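Local structure of conserved hypothetical protein (Agrobacterium tumefaciens, 2FEX) at residues Ala23-Ser26 with Glu31-His34; Gly72-Trp75 with Thr79-Asp82; Arg89-Asp94 with Thr110-Asp115; Asn121-His126 with Ala136-Gln141; Gly39-Ser44 with Lys49-Thr54. The protein is of unknown function but belongs to the DJ-1/PfpI family, whose members include proteases, glyoxalases and chaperones. One frame throughout, in Å; residues are numbered along the deposited sequence. Where two conformers were deposited one is given.

Interaction 1: residues Ala23-Ser26 with Glu31-His34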
# COMPACT_ATOMS: atom_id res chain seq x y z
N ALA A 23 -5.21 1.94 8.40
CA ALA A 23 -6.05 2.92 9.11
C ALA A 23 -7.01 2.20 10.06
O ALA A 23 -7.13 2.59 11.22
CB ALA A 23 -6.84 3.74 8.10
N ALA A 24 -7.65 1.14 9.56
CA ALA A 24 -8.61 0.38 10.38
C ALA A 24 -7.94 -0.17 11.64
O ALA A 24 -8.44 0.05 12.73
CB ALA A 24 -9.33 -0.72 9.60
N ARG A 25 -6.76 -0.77 11.50
CA ARG A 25 -6.15 -1.48 12.59
C ARG A 25 -5.46 -0.49 13.56
O ARG A 25 -5.53 -0.62 14.78
CB ARG A 25 -5.15 -2.52 12.05
CG ARG A 25 -4.42 -3.26 13.17
CD ARG A 25 -3.61 -4.43 12.56
NE ARG A 25 -2.85 -5.21 13.56
CZ ARG A 25 -1.59 -4.96 13.95
NH1 ARG A 25 -0.93 -3.90 13.50
NH2 ARG A 25 -0.98 -5.76 14.84
N SER A 26 -4.75 0.48 12.97
CA SER A 26 -3.90 1.36 13.78
C SER A 26 -4.63 2.55 14.36
O SER A 26 -4.26 3.02 15.45
CB SER A 26 -2.58 1.74 13.02
OG SER A 26 -1.80 0.56 12.88
N GLU A 31 -9.97 -5.25 14.17
CA GLU A 31 -9.07 -6.40 14.11
C GLU A 31 -8.98 -6.85 12.65
O GLU A 31 -10.00 -6.96 11.99
CB GLU A 31 -9.59 -7.56 14.95
CG GLU A 31 -8.61 -8.72 15.06
CD GLU A 31 -9.21 -9.94 15.72
OE1 GLU A 31 -10.19 -9.78 16.51
OE2 GLU A 31 -8.69 -11.04 15.44
N ILE A 32 -7.77 -7.06 12.17
CA ILE A 32 -7.58 -7.48 10.76
C ILE A 32 -7.11 -8.91 10.80
O ILE A 32 -6.10 -9.22 11.51
CB ILE A 32 -6.53 -6.59 10.03
CG1 ILE A 32 -6.92 -5.12 10.06
CG2 ILE A 32 -6.36 -7.03 8.58
CD1 ILE A 32 -8.19 -4.82 9.25
N VAL A 33 -7.80 -9.76 10.03
CA VAL A 33 -7.38 -11.15 9.84
C VAL A 33 -6.90 -11.28 8.39
O VAL A 33 -7.69 -11.12 7.48
CB VAL A 33 -8.58 -12.10 10.05
CG1 VAL A 33 -8.18 -13.58 9.80
CG2 VAL A 33 -9.15 -11.88 11.49
N HIS A 34 -5.63 -11.63 8.19
CA HIS A 34 -5.14 -11.86 6.84
C HIS A 34 -5.19 -13.36 6.58
O HIS A 34 -4.78 -14.17 7.43
CB HIS A 34 -3.68 -11.36 6.68
CG HIS A 34 -3.62 -9.87 6.50
ND1 HIS A 34 -3.29 -9.03 7.54
CD2 HIS A 34 -3.84 -9.08 5.42
CE1 HIS A 34 -3.34 -7.78 7.12
NE2 HIS A 34 -3.67 -7.77 5.83
O HOH W 1 -5.58 -6.86 14.13
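Arg25 and Ile32 meet where helix 18-27 turns back into strand 31-36; the backbones are nearest at Arg25 CA and Glu31 CA, 5.9 Å apart. Residues 23-26 lie near the end of the helix. Residues 31-34 open the strand, so the chain reverses within a few residues. The backbones are tied just outside the strand segment by a hydrogen bond between Ala24 and Val30. The side chains meet on the inner side of the reversal. Ile32 points back at the helix and carries most of the apolar contact. Its CG1 lies beside the backbone N (chi1 -57°), and this puts the CG1-CD1 branch rather than CG2 against the helix. Ile32 CG1 packs on Arg25 CB at 3.7 Å. Ile32 CD1 reaches Ala24 CB more loosely, at 4.3 Å. The helix and strand belong to the beta-alpha-beta unit of strand 3-7, helix 18-27 and strand 31-36, a building block of the DJ-1/PfpI alpha/beta fold. Ile32 also touches Ile4 and Ile6 of the neighbouring strand 3-7, so it packs between helix 18-27 and that strand. The polar link across the contact is made by water. Water 1 accepts from Ile32 N at 2.9 Å and from Arg25 NE at 3.2 Å, lying at the edge of the guanidinium and in its plane. The Arg25 chain is extended from CG to NE, which carries the guanidinium past Ile32 to this water. Its NH1 donates onward to Met45 O of the second subunit, and Ser26 OG bonds to the same carbonyl oxygen.

Interaction 2: residues Gly72-Trp75 with Thr79-Asp82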
# COMPACT_ATOMS: atom_id res chain seq x y z
N GLY A 72 -4.43 -8.24 -7.97
CA GLY A 72 -3.07 -8.78 -8.06
C GLY A 72 -3.02 -9.68 -9.28
O GLY A 72 -3.98 -9.66 -10.09
N LEU A 73 -1.92 -10.42 -9.42
CA LEU A 73 -1.68 -11.05 -10.76
C LEU A 73 -2.16 -12.49 -10.88
O LEU A 73 -1.99 -13.13 -11.94
CB LEU A 73 -0.18 -11.06 -11.03
CG LEU A 73 0.45 -9.68 -11.05
CD1 LEU A 73 1.97 -9.79 -11.29
CD2 LEU A 73 -0.18 -8.70 -12.07
N SER A 74 -2.69 -13.05 -9.79
CA SER A 74 -3.06 -14.50 -9.87
C SER A 74 -4.08 -14.79 -10.97
O SER A 74 -3.95 -15.79 -11.69
CB SER A 74 -3.54 -15.08 -8.51
OG SER A 74 -4.69 -14.37 -8.06
N TRP A 75 -5.05 -13.90 -11.11
CA TRP A 75 -6.06 -14.10 -12.21
C TRP A 75 -5.43 -14.17 -13.59
O TRP A 75 -5.65 -15.17 -14.32
CB TRP A 75 -7.18 -13.05 -12.08
CG TRP A 75 -7.92 -13.26 -10.77
CD1 TRP A 75 -9.00 -14.10 -10.53
CD2 TRP A 75 -7.60 -12.66 -9.54
NE1 TRP A 75 -9.33 -14.07 -9.20
CE2 TRP A 75 -8.51 -13.17 -8.56
CE3 TRP A 75 -6.62 -11.73 -9.13
CZ2 TRP A 75 -8.47 -12.75 -7.19
CZ3 TRP A 75 -6.55 -11.34 -7.78
CH2 TRP A 75 -7.45 -11.85 -6.82
N THR A 79 -3.77 -18.79 -12.00
CA THR A 79 -3.61 -19.54 -10.74
C THR A 79 -4.48 -18.98 -9.60
O THR A 79 -4.19 -19.20 -8.42
CB THR A 79 -2.14 -19.51 -10.24
OG1 THR A 79 -1.74 -18.15 -9.99
CG2 THR A 79 -1.22 -20.17 -11.25
N ALA A 80 -5.54 -18.27 -9.93
CA ALA A 80 -6.35 -17.68 -8.86
C ALA A 80 -7.16 -18.70 -8.08
O ALA A 80 -7.48 -19.78 -8.62
CB ALA A 80 -7.29 -16.60 -9.42
N ALA A 81 -7.45 -18.35 -6.83
CA ALA A 81 -8.31 -19.17 -5.98
C ALA A 81 -9.76 -19.12 -6.44
O ALA A 81 -10.23 -18.10 -6.88
CB ALA A 81 -8.20 -18.71 -4.55
N ASP A 82 -10.50 -20.24 -6.25
CA ASP A 82 -11.94 -20.22 -6.47
C ASP A 82 -12.58 -19.50 -5.28
O ASP A 82 -12.43 -19.95 -4.14
CB ASP A 82 -12.42 -21.70 -6.52
CG ASP A 82 -13.92 -21.85 -6.65
OD1 ASP A 82 -14.68 -20.88 -6.76
OD2 ASP A 82 -14.34 -23.07 -6.69
O HOH W 2 -6.24 -15.82 -6.05
O HOH W 3 -11.22 -16.18 -8.72
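Trp75 and Ala80 meet because the indole CG lies beside its backbone N (chi1 -64°) and the ring is turned nearly crosswise (chi2 -87°). The CB of Trp75 starts away from residues 79-82, but these torsions swing the ring back under Ala80. Ser74 OG sits between its own N and carbonyl carbon, above the same ring face. The methyl of Ala80 rests over the five-membered ring in a CH-pi contact. Ala80 CB is 3.4 Å from the ring centroid and 21° off the normal. It lies toward the CD1-NE1 side of the ring, with CD1 of Trp75 only 3.2 Å from Ala80 CB. This is tight packing. Ser74 OG touches Ala80 CB at 3.7 Å, so hydroxyl and methyl are neighbours on one indole face. The backbones are joined directly by Thr79 N donating to Ser74 O at 3.0 Å. Two waters extend the polar link to Ala81. Water 2 bonds to Ser74 OG and accepts from Ala81 N at 2.9 Å. Water 3 lies at the indole edge, in its plane, accepts from Trp75 NE1 at 2.9 Å and donates to Ala81 O. Both polar backbone atoms of Ala81 are thus served by solvent, and the indole N-H helps to fix the ring rotation. The contact folds the short helix 74-77 against the loop that leaves it. Asp82, before the turn into helix 84-92, caps Gly84 N. Trp75 also packs on Ala102, Ala103 and Ala106 of helix 102-109, beside the probable nucleophile elbow that follows strand 96-100.

Interaction 3: residues Arg89-Asp94 with Thr110-Asp115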
# COMPACT_ATOMS: atom_id res chain seq x y z
N ARG A 89 -20.58 -17.90 1.48
CA ARG A 89 -20.58 -18.02 2.94
C ARG A 89 -20.82 -16.65 3.59
O ARG A 89 -21.64 -16.51 4.47
CB ARG A 89 -19.25 -18.66 3.43
CG ARG A 89 -19.10 -18.97 4.93
CD ARG A 89 -17.73 -19.67 5.32
NE ARG A 89 -17.16 -20.46 4.22
CZ ARG A 89 -15.87 -20.52 3.93
NH1 ARG A 89 -15.00 -19.87 4.65
NH2 ARG A 89 -15.45 -21.24 2.92
N PHE A 90 -20.06 -15.66 3.14
CA PHE A 90 -20.17 -14.29 3.67
C PHE A 90 -21.48 -13.58 3.28
O PHE A 90 -22.14 -12.96 4.14
CB PHE A 90 -18.91 -13.49 3.29
CG PHE A 90 -17.80 -13.72 4.26
CD1 PHE A 90 -17.10 -14.93 4.25
CD2 PHE A 90 -17.56 -12.77 5.29
CE1 PHE A 90 -16.07 -15.16 5.23
CE2 PHE A 90 -16.58 -12.97 6.26
CZ PHE A 90 -15.82 -14.18 6.25
N ARG A 91 -21.84 -13.69 2.00
CA ARG A 91 -23.07 -13.03 1.51
C ARG A 91 -24.30 -13.60 2.20
O ARG A 91 -25.27 -12.85 2.51
CB ARG A 91 -23.22 -13.18 -0.01
CG ARG A 91 -22.23 -12.31 -0.72
CD ARG A 91 -22.73 -10.88 -0.69
NE ARG A 91 -23.91 -10.78 -1.56
CZ ARG A 91 -24.74 -9.74 -1.62
NH1 ARG A 91 -24.59 -8.70 -0.80
NH2 ARG A 91 -25.73 -9.78 -2.50
N ASP A 92 -24.29 -14.91 2.44
CA ASP A 92 -25.47 -15.55 3.07
C ASP A 92 -25.67 -15.05 4.51
O ASP A 92 -26.76 -15.14 5.02
CB ASP A 92 -25.38 -17.08 3.03
CG ASP A 92 -25.69 -17.66 1.67
OD1 ASP A 92 -26.10 -16.91 0.74
OD2 ASP A 92 -25.48 -18.88 1.50
N ARG A 93 -24.61 -14.53 5.14
CA ARG A 93 -24.62 -14.00 6.50
C ARG A 93 -24.80 -12.48 6.46
O ARG A 93 -24.64 -11.80 7.48
CB ARG A 93 -23.30 -14.41 7.21
CG ARG A 93 -23.07 -13.90 8.64
CD ARG A 93 -24.06 -14.45 9.70
NE ARG A 93 -24.01 -13.65 10.94
CZ ARG A 93 -24.39 -12.37 11.03
NH1 ARG A 93 -24.83 -11.72 9.97
NH2 ARG A 93 -24.31 -11.72 12.18
N ASP A 94 -25.10 -11.95 5.27
CA ASP A 94 -25.26 -10.51 5.07
C ASP A 94 -24.03 -9.73 5.51
O ASP A 94 -24.14 -8.60 6.05
CB ASP A 94 -26.53 -10.00 5.81
CG ASP A 94 -27.84 -10.50 5.15
OD1 ASP A 94 -27.90 -10.54 3.88
OD2 ASP A 94 -28.82 -10.81 5.89
N THR A 110 -18.60 -14.73 -9.51
CA THR A 110 -19.45 -15.42 -8.52
C THR A 110 -20.93 -15.13 -8.66
O THR A 110 -21.75 -15.76 -7.95
CB THR A 110 -19.06 -15.05 -7.05
OG1 THR A 110 -19.51 -13.69 -6.77
CG2 THR A 110 -17.55 -15.25 -6.81
N GLY A 111 -21.29 -14.16 -9.52
CA GLY A 111 -22.68 -13.72 -9.67
C GLY A 111 -23.11 -12.60 -8.72
O GLY A 111 -24.22 -12.05 -8.87
N VAL A 112 -22.24 -12.24 -7.75
CA VAL A 112 -22.62 -11.28 -6.71
C VAL A 112 -22.85 -9.85 -7.25
O VAL A 112 -23.44 -8.99 -6.57
CB VAL A 112 -21.60 -11.31 -5.55
CG1 VAL A 112 -20.29 -10.58 -5.93
CG2 VAL A 112 -22.21 -10.76 -4.30
N LEU A 113 -22.33 -9.57 -8.45
CA LEU A 113 -22.54 -8.23 -9.03
C LEU A 113 -23.78 -8.16 -9.93
O LEU A 113 -24.01 -7.16 -10.58
CB LEU A 113 -21.30 -7.78 -9.82
CG LEU A 113 -19.99 -7.87 -9.07
CD1 LEU A 113 -18.80 -7.32 -9.92
CD2 LEU A 113 -20.11 -7.16 -7.71
N ASN A 114 -24.56 -9.25 -10.02
CA ASN A 114 -25.67 -9.28 -11.02
C ASN A 114 -26.80 -8.27 -10.74
O ASN A 114 -27.46 -7.81 -11.69
CB ASN A 114 -26.29 -10.67 -11.10
CG ASN A 114 -25.36 -11.71 -11.77
OD1 ASN A 114 -24.24 -11.40 -12.22
ND2 ASN A 114 -25.83 -12.99 -11.78
N ASP A 115 -27.01 -7.99 -9.45
CA ASP A 115 -28.15 -7.33 -8.87
C ASP A 115 -27.81 -6.03 -8.11
O ASP A 115 -28.67 -5.49 -7.43
CB ASP A 115 -28.76 -8.33 -7.86
CG ASP A 115 -27.75 -8.77 -6.74
OD1 ASP A 115 -26.48 -8.92 -6.95
OD2 ASP A 115 -28.25 -9.00 -5.61
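Arg91 crosses Val112 at a slant, its bent chain touching one methyl of the valine. Val112 CG2 is 3.6 Å from Arg91 CD; its 3.2 Å approach to Arg91 NE is doubtful. Val112 and Asp115 each have a second conformer. The methyl meets the guanidinium obliquely. The Arg91 chain turns at both chi2 (-77°) and chi3 (-70°), which curls it around this methyl. Asp115 approaches from the opposite direction, at the guanidinium edge. Its OD2 is 4.1 Å from Arg91 NH2, too far for a salt bridge, and the two planes are 70° apart. The attraction is therefore probably only a general electrostatic one. The firm polar partner of Arg91 is elsewhere: NH1 donates to Gly148 O, in the turn between strands 145-147 and 150-153. Val112 and Arg91 both pack on Val150, so strand 150-153 backs the pair. The contact joins two helix ends of the alpha/beta fold. Helix 84-92 stops in a Schellman motif, with Asp94 as the C-prime residue at positive phi. Asp94 N bonds to Arg91 O at 2.9 Å, and Arg95 N reaches back to Phe90 O. On the other side, the chain leaves helix 102-109 through Gly111, also at positive phi. Thr110 OG1 accepts from Val112 N at 3.2 Å in an ST turn. A type I turn from Gly111 to Asn114 overlaps it and sets Val112 toward Arg91.

Interaction 4: residues Asn121-His126 with Ala136-Gln141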
# COMPACT_ATOMS: atom_id res chain seq x y z
N ASN A 121 -12.22 -2.44 -13.08
CA ASN A 121 -11.19 -1.79 -13.91
C ASN A 121 -11.76 -1.35 -15.24
O ASN A 121 -11.30 -0.33 -15.80
CB ASN A 121 -10.04 -2.76 -14.15
CG ASN A 121 -9.18 -2.92 -12.92
OD1 ASN A 121 -9.13 -2.03 -12.06
ND2 ASN A 121 -8.49 -4.09 -12.82
N ALA A 122 -12.71 -2.13 -15.74
CA ALA A 122 -13.44 -1.85 -16.99
C ALA A 122 -14.63 -2.80 -17.09
O ALA A 122 -14.57 -3.94 -16.54
CB ALA A 122 -12.51 -2.11 -18.19
N LEU A 123 -15.66 -2.39 -17.83
CA LEU A 123 -16.80 -3.29 -18.02
C LEU A 123 -16.31 -4.60 -18.69
O LEU A 123 -16.74 -5.71 -18.34
CB LEU A 123 -17.88 -2.64 -18.90
CG LEU A 123 -19.08 -3.52 -19.29
CD1 LEU A 123 -19.78 -4.14 -18.12
CD2 LEU A 123 -20.03 -2.63 -20.10
N ALA A 124 -15.37 -4.46 -19.64
CA ALA A 124 -14.90 -5.66 -20.41
C ALA A 124 -14.16 -6.66 -19.48
O ALA A 124 -14.20 -7.89 -19.71
CB ALA A 124 -13.99 -5.23 -21.53
N SER A 125 -13.49 -6.14 -18.44
CA SER A 125 -12.86 -6.98 -17.41
C SER A 125 -13.90 -7.86 -16.71
O SER A 125 -13.65 -9.06 -16.51
CB SER A 125 -12.08 -6.14 -16.40
OG SER A 125 -11.07 -5.39 -17.05
N HIS A 126 -15.07 -7.30 -16.39
CA HIS A 126 -16.12 -8.10 -15.77
C HIS A 126 -16.71 -9.12 -16.76
O HIS A 126 -17.00 -10.26 -16.42
CB HIS A 126 -17.23 -7.19 -15.21
CG HIS A 126 -16.83 -6.47 -13.93
ND1 HIS A 126 -15.53 -6.45 -13.45
CD2 HIS A 126 -17.56 -5.72 -13.07
CE1 HIS A 126 -15.49 -5.76 -12.31
NE2 HIS A 126 -16.71 -5.27 -12.08
N ALA A 136 -25.95 -4.15 -16.76
CA ALA A 136 -26.91 -3.02 -16.63
C ALA A 136 -26.59 -2.11 -15.45
O ALA A 136 -26.94 -0.91 -15.46
CB ALA A 136 -28.38 -3.52 -16.56
N HIS A 137 -25.87 -2.65 -14.46
CA HIS A 137 -25.59 -1.94 -13.20
C HIS A 137 -24.18 -1.42 -13.10
O HIS A 137 -23.84 -0.81 -12.08
CB HIS A 137 -25.86 -2.86 -12.01
CG HIS A 137 -27.27 -3.30 -11.97
ND1 HIS A 137 -27.65 -4.61 -12.10
CD2 HIS A 137 -28.41 -2.58 -11.92
CE1 HIS A 137 -28.97 -4.69 -12.09
NE2 HIS A 137 -29.46 -3.47 -11.98
N TYR A 138 -23.36 -1.69 -14.12
CA TYR A 138 -21.95 -1.24 -14.11
C TYR A 138 -21.90 0.30 -14.22
O TYR A 138 -22.54 0.93 -15.10
CB TYR A 138 -21.21 -1.85 -15.33
CG TYR A 138 -19.72 -1.62 -15.24
CD1 TYR A 138 -18.88 -2.58 -14.64
CD2 TYR A 138 -19.16 -0.39 -15.67
CE1 TYR A 138 -17.51 -2.36 -14.50
CE2 TYR A 138 -17.74 -0.16 -15.56
CZ TYR A 138 -16.94 -1.15 -14.95
OH TYR A 138 -15.58 -0.96 -14.78
N ARG A 139 -21.14 0.89 -13.31
CA ARG A 139 -20.89 2.35 -13.28
C ARG A 139 -19.49 2.66 -13.74
O ARG A 139 -18.50 2.32 -13.08
CB ARG A 139 -21.13 2.89 -11.88
CG ARG A 139 -22.56 2.71 -11.50
CD ARG A 139 -22.95 3.52 -10.30
NE ARG A 139 -24.39 3.30 -10.11
CZ ARG A 139 -25.06 3.55 -8.98
NH1 ARG A 139 -24.43 4.04 -7.91
NH2 ARG A 139 -26.37 3.29 -8.93
N ASP A 140 -19.38 3.31 -14.90
CA ASP A 140 -18.06 3.67 -15.42
C ASP A 140 -17.69 5.04 -14.80
O ASP A 140 -18.01 6.10 -15.35
CB ASP A 140 -18.09 3.72 -16.96
CG ASP A 140 -16.73 4.02 -17.56
OD1 ASP A 140 -15.68 3.70 -16.93
OD2 ASP A 140 -16.70 4.58 -18.69
N GLN A 141 -17.05 5.00 -13.64
CA GLN A 141 -16.68 6.21 -12.88
C GLN A 141 -15.37 5.90 -12.15
O GLN A 141 -15.08 4.70 -11.96
CB GLN A 141 -17.76 6.52 -11.83
CG GLN A 141 -17.96 5.37 -10.74
CD GLN A 141 -18.99 5.72 -9.70
OE1 GLN A 141 -20.14 6.10 -10.04
NE2 GLN A 141 -18.60 5.66 -8.41
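Tyr138 sets one face of its ring on Leu123 and turns an edge to His126. Over that face, Leu123 CB is 4.0 Å from the Tyr138 ring centroid and 7° off the normal, a CH-pi contact. Leu123 CD1 covers the root of the same ring, 3.8 Å from Tyr138 CG. At the ring edge, in plane, is His126 CD2, 3.7 Å from Tyr138 CE1. The tyrosine edge points at the histidine face. The pair is an offset edge-to-face stack with planes at 80° and centroids 5.4 Å apart. The tyrosine CG is anti to the backbone N (chi1 -171°), which extends the ring from its loop toward helix 123-127. This contact pins the surface loop before strand 145-147 to the start of that helix, where Ala122 is the N-cap residue. Tyr138 OH comes to 3.1 Å from Ala122 C. It is also near the N atoms of Ala122 and Leu123, but poor angles rule out hydrogen bonds to them. His126 is buried and held twice: ND1 bonds to Ser105 OG of helix 102-109, and NE2 bonds to Thr119 O, the two together fixing the ring's rotation.

Interaction 5: residues Gly39-Ser44 with Lys49-Thr54. With SO4 (sulfate ion), chain D.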
# COMPACT_ATOMS: atom_id res chain seq x y z
N GLY A 39 -3.44 -21.00 3.65
CA GLY A 39 -3.01 -20.63 4.99
C GLY A 39 -1.51 -20.45 5.13
O GLY A 39 -1.02 -20.14 6.23
N MSE A 40 -0.77 -20.66 4.05
CA MSE A 40 0.68 -20.49 4.11
C MSE A 40 1.11 -19.17 3.44
O MSE A 40 0.25 -18.47 2.83
CB MSE A 40 1.39 -21.75 3.54
CG MSE A 40 1.22 -22.95 4.52
SE MSE A 40 2.00 -24.56 3.95
CE MSE A 40 0.44 -25.26 2.86
N PRO A 41 2.39 -18.81 3.58
CA PRO A 41 2.83 -17.47 3.12
C PRO A 41 2.59 -17.26 1.62
O PRO A 41 2.54 -18.23 0.81
CB PRO A 41 4.36 -17.49 3.43
CG PRO A 41 4.39 -18.35 4.71
CD PRO A 41 3.48 -19.52 4.25
N VAL A 42 2.49 -15.98 1.28
CA VAL A 42 2.48 -15.58 -0.12
C VAL A 42 3.39 -14.36 -0.32
O VAL A 42 3.72 -13.67 0.64
CB VAL A 42 1.05 -15.19 -0.58
CG1 VAL A 42 0.15 -16.48 -0.58
CG2 VAL A 42 0.45 -14.04 0.24
N THR A 43 3.73 -14.09 -1.58
CA THR A 43 4.65 -12.94 -1.88
C THR A 43 3.84 -11.90 -2.64
O THR A 43 3.22 -12.21 -3.64
CB THR A 43 5.79 -13.41 -2.73
OG1 THR A 43 6.51 -14.45 -2.04
CG2 THR A 43 6.73 -12.27 -3.03
N SER A 44 3.84 -10.67 -2.18
CA SER A 44 3.08 -9.62 -2.88
C SER A 44 3.75 -9.25 -4.20
O SER A 44 4.92 -9.64 -4.51
CB SER A 44 3.05 -8.33 -2.05
OG SER A 44 4.35 -7.71 -1.99
N LYS A 49 7.19 -10.90 1.70
CA LYS A 49 6.88 -12.32 2.06
C LYS A 49 5.97 -12.31 3.30
O LYS A 49 6.41 -12.04 4.41
CB LYS A 49 8.19 -13.09 2.34
CG LYS A 49 9.23 -13.06 1.19
CD LYS A 49 8.62 -13.21 -0.16
CE LYS A 49 9.74 -13.34 -1.24
NZ LYS A 49 10.41 -12.01 -1.51
N VAL A 50 4.67 -12.50 3.07
CA VAL A 50 3.68 -12.35 4.13
C VAL A 50 3.21 -13.69 4.68
O VAL A 50 2.78 -14.58 3.90
CB VAL A 50 2.46 -11.60 3.57
CG1 VAL A 50 1.43 -11.43 4.70
CG2 VAL A 50 2.95 -10.20 2.97
N THR A 51 3.29 -13.84 6.01
CA THR A 51 2.72 -15.04 6.65
C THR A 51 1.33 -14.58 7.12
O THR A 51 1.21 -13.69 7.99
CB THR A 51 3.60 -15.43 7.86
OG1 THR A 51 4.85 -15.90 7.36
CG2 THR A 51 2.89 -16.54 8.65
N PRO A 52 0.26 -15.21 6.60
CA PRO A 52 -1.08 -14.81 7.02
C PRO A 52 -1.45 -15.39 8.41
O PRO A 52 -0.71 -16.24 8.99
CB PRO A 52 -1.97 -15.47 5.96
CG PRO A 52 -1.27 -16.80 5.72
CD PRO A 52 0.23 -16.38 5.68
N ASP A 53 -2.59 -14.97 8.92
CA ASP A 53 -3.15 -15.55 10.12
C ASP A 53 -3.80 -16.91 9.91
O ASP A 53 -3.75 -17.77 10.80
CB ASP A 53 -4.22 -14.60 10.69
CG ASP A 53 -3.63 -13.23 11.02
OD1 ASP A 53 -2.74 -13.21 11.94
OD2 ASP A 53 -3.99 -12.24 10.38
N THR A 54 -4.45 -17.08 8.74
CA THR A 54 -5.27 -18.26 8.56
C THR A 54 -5.48 -18.56 7.07
O THR A 54 -4.84 -17.90 6.21
CB THR A 54 -6.63 -18.02 9.32
OG1 THR A 54 -7.29 -19.27 9.51
CG2 THR A 54 -7.50 -17.02 8.54
S SO4 D . 12.35 -12.00 -4.52
O1 SO4 D . 11.13 -11.22 -4.33
O2 SO4 D . 13.55 -11.13 -4.81
O3 SO4 D . 12.59 -12.76 -3.28
O4 SO4 D . 12.14 -12.88 -5.69
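Lys49 runs alongside Thr43, both side chains leaving the same face of a two-stranded hairpin. Lys49 CB starts beside Thr43 in a non-hydrogen-bonded pair. The chain bends at chi2 (-41°), bringing CD against the threonine. Lys49 CD is 3.1 Å from Thr43 OG1, and Thr43 CG2 also touches it. CE follows, 3.5 Å from Thr43 OG1. The second bend, at chi4, sets NZ on a sulfate ion, probably from the crystallisation liquor. Lys49 NZ donates to sulfate O3 at 2.9 Å and to O1 at 3.0 Å. It also bonds to Gly47 O in the hairpin loop. The hairpin itself is held by Val42 and Val50, a hydrogen-bonded antiparallel pair whose side chains take the other face. Val42 N donates to Val50 O at 3.0 Å, and Val50 N to Val42 O at 2.9 Å. Beyond this pair, prolines replace N-H donors. Pro41 CA makes a bent CA-H...O contact to Val50 O, and the Pro52 ring rests on the carbonyl oxygens of Gly39 and Met40. Residues 49-51 also pair with a strand of the second subunit, so the sheet continues across the dimer interface. Two backbone bonds and weaker C-H contacts thus hold the hairpin, while the ammonium of Lys49 takes up an anion and a backbone carbonyl, which probably favours its charged form.

Interaction 1 is the buried contact of the set, interaction 4 lies at the surface, and interactions 2, 3 and 5 are partly buried. Interactions 1 and 5 touch through backbone bonds from Asp53 N and Thr54 N to His34 O, and both meet the second subunit. Interactions 3 and 4 also touch, where Leu113 packs on His126. Interactions 1 and 4 lie on opposite sides of the chain's centre, with centres about 29 Å apart. Chemistry follows place. Interaction 1 is aliphatic with one bridging water, interactions 2 and 4 use aromatic faces, interaction 3 pairs an arginine with a methyl, and interaction 5 rests on strand pairing.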